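Long-range contact in adenine phosphoribosyltransferase (Leishmania donovani, PDB 1QCC), which probably catalyses the transfer of a phosphoribosyl group from 5-phospho-alpha-D-ribose 1-diphosphate to adenine, giving AMP and diphosphate in purine salvage: residues A[21-26]-A[207-212]. Numbering follows the deposited sequence.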
loop_
_atom_site.group_PDB
_atom_site.type_symbol
_atom_site.label_atom_id
_atom_site.label_comp_id
_atom_site.label_asym_id
_atom_site.label_seq_id
_atom_site.Cartn_x
_atom_site.Cartn_y
_atom_site.Cartn_z
ATOM N N LEU A 21 11.499 -13.997 13.721
ATOM C CA LEU A 21 11.960 -12.888 12.892
ATOM C C LEU A 21 11.103 -11.648 13.137
ATOM O O LEU A 21 11.614 -10.532 13.187
ATOM C CB LEU A 21 11.893 -13.318 11.425
ATOM C CG LEU A 21 12.807 -12.729 10.357
ATOM C CD1 LEU A 21 14.216 -12.564 10.868
ATOM C CD2 LEU A 21 12.786 -13.666 9.162
ATOM N N LEU A 22 9.798 -11.859 13.299
ATOM C CA LEU A 22 8.863 -10.773 13.563
ATOM C C LEU A 22 9.113 -10.170 14.940
ATOM O O LEU A 22 9.056 -8.953 15.110
ATOM C CB LEU A 22 7.418 -11.270 13.461
ATOM C CG LEU A 22 6.884 -11.509 12.044
ATOM C CD1 LEU A 22 5.525 -12.212 12.091
ATOM C CD2 LEU A 22 6.794 -10.178 11.304
ATOM N N LYS A 23 9.398 -11.024 15.917
ATOM C CA LYS A 23 9.669 -10.577 17.279
ATOM C C LYS A 23 10.963 -9.755 17.307
ATOM O O LYS A 23 11.055 -8.748 18.008
ATOM C CB LYS A 23 9.776 -11.796 18.203
ATOM C CG LYS A 23 10.014 -11.507 19.682
ATOM C CD LYS A 23 10.096 -12.824 20.464
ATOM C CE LYS A 23 10.619 -12.644 21.883
ATOM N NZ LYS A 23 9.707 -11.851 22.751
ATOM N N LYS A 24 11.936 -10.167 16.500
ATOM C CA LYS A 24 13.233 -9.502 16.417
ATOM C C LYS A 24 13.191 -8.179 15.651
ATOM O O LYS A 24 13.812 -7.202 16.065
ATOM C CB LYS A 24 14.244 -10.447 15.768
ATOM C CG LYS A 24 15.644 -9.890 15.570
ATOM C CD LYS A 24 16.452 -10.853 14.713
ATOM C CE LYS A 24 17.840 -10.332 14.397
ATOM N NZ LYS A 24 18.703 -10.314 15.604
ATOM N N SER A 25 12.429 -8.147 14.557
ATOM C CA SER A 25 12.311 -6.963 13.706
ATOM C C SER A 25 11.366 -5.864 14.182
ATOM O O SER A 25 11.696 -4.683 14.093
ATOM C CB SER A 25 11.907 -7.368 12.288
ATOM O OG SER A 25 12.854 -8.246 11.718
ATOM N N TYR A 26 10.186 -6.240 14.664
ATOM C CA TYR A 26 9.202 -5.258 15.107
ATOM C C TYR A 26 9.697 -4.167 16.050
ATOM O O TYR A 26 10.532 -4.398 16.933
ATOM C CB TYR A 26 7.992 -5.953 15.743
ATOM C CG TYR A 26 6.718 -5.876 14.926
ATOM C CD1 TYR A 26 6.076 -7.038 14.492
ATOM C CD2 TYR A 26 6.160 -4.644 14.571
ATOM C CE1 TYR A 26 4.910 -6.976 13.721
ATOM C CE2 TYR A 26 4.996 -4.572 13.801
ATOM C CZ TYR A 26 4.382 -5.743 13.378
ATOM O OH TYR A 26 3.266 -5.686 12.578
ATOM N N ALA A 207 4.115 -10.621 22.634
ATOM C CA ALA A 207 5.489 -11.064 22.391
ATOM C C ALA A 207 6.440 -9.877 22.274
ATOM O O ALA A 207 7.658 -10.050 22.299
ATOM C CB ALA A 207 5.557 -11.902 21.126
ATOM N N LEU A 208 5.883 -8.677 22.106
ATOM C CA LEU A 208 6.683 -7.467 21.983
ATOM C C LEU A 208 6.989 -6.920 23.365
ATOM O O LEU A 208 6.085 -6.697 24.170
ATOM C CB LEU A 208 5.954 -6.413 21.144
ATOM C CG LEU A 208 5.611 -6.797 19.698
ATOM C CD1 LEU A 208 5.050 -5.584 18.967
ATOM C CD2 LEU A 208 6.844 -7.326 18.974
ATOM N N THR A 209 8.273 -6.714 23.636
ATOM C CA THR A 209 8.714 -6.213 24.931
ATOM C C THR A 209 9.329 -4.828 24.805
ATOM O O THR A 209 9.200 -4.168 23.775
ATOM C CB THR A 209 9.768 -7.159 25.579
ATOM O OG1 THR A 209 10.997 -7.093 24.846
ATOM C CG2 THR A 209 9.271 -8.605 25.584
ATOM N N GLU A 210 10.002 -4.405 25.867
ATOM C CA GLU A 210 10.673 -3.118 25.909
ATOM C C GLU A 210 11.811 -3.102 24.885
ATOM O O GLU A 210 12.152 -2.048 24.346
ATOM C CB GLU A 210 11.199 -2.866 27.326
ATOM C CG GLU A 210 11.978 -1.570 27.506
ATOM C CD GLU A 210 11.193 -0.330 27.096
ATOM O OE1 GLU A 210 11.837 0.656 26.658
ATOM O OE2 GLU A 210 9.944 -0.339 27.215
ATOM N N GLU A 211 12.363 -4.283 24.592
ATOM C CA GLU A 211 13.448 -4.424 23.617
ATOM C C GLU A 211 13.010 -4.010 22.215
ATOM O O GLU A 211 13.845 -3.732 21.357
ATOM C CB GLU A 211 13.953 -5.863 23.568
ATOM C CG GLU A 211 14.537 -6.374 24.873
ATOM C CD GLU A 211 15.331 -7.659 24.701
ATOM O OE1 GLU A 211 16.209 -7.920 25.549
ATOM O OE2 GLU A 211 15.090 -8.404 23.722
ATOM N N ASN A 212 11.699 -3.997 21.987
ATOM C CA ASN A 212 11.127 -3.612 20.698
ATOM C C ASN A 212 10.760 -2.121 20.631
ATOM O O ASN A 212 10.260 -1.646 19.608
ATOM C CB ASN A 212 9.891 -4.468 20.384
ATOM C CG ASN A 212 10.226 -5.942 20.210
ATOM O OD1 ASN A 212 10.115 -6.730 21.146
ATOM N ND2 ASN A 212 10.643 -6.317 19.007
HETATM O O HOH W 1 10.771 -9.204 22.112
#
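A chi1 of -64° sets CG of N212 opposite its carbonyl carbon, and its amide meets the end of helix 17-25, while K23, extended until its last torsion bends the amine, reaches A207. ND2 of N212 donates to two carbonyls: K23 O at 2.7 Å, nearly head-on to the oxygen, and Y26 O at 2.8 Å, from above the carbonyl plane. Both acceptors lie close to the amide plane of N212, and the N-H...O angles are 159° to K23 O and 170° to Y26 O. OD1 of N212 accepts from T209 N (3.1 Å), tying the loop to itself; with both ends engaged, the amide's rotation is fixed. K23 NZ donates to A207 O at 2.8 Å in the carbonyl plane, and a water bridges NZ to N212 OD1. Beside these polar links, L208 CD2 packs on Y26 CB at 3.7 Å. The side chain of L208 is about 4 Å from that of R40, whose NH2 hydrogen-bonds to L208 O, and that of Y26 about 4 Å from that of A42. The N212 amide thus ties a helix end to a distant loop, whose T209 forms an ST turn with E211 N, next to AMP-binding R40 and A42 of this phosphoribosyltransferase.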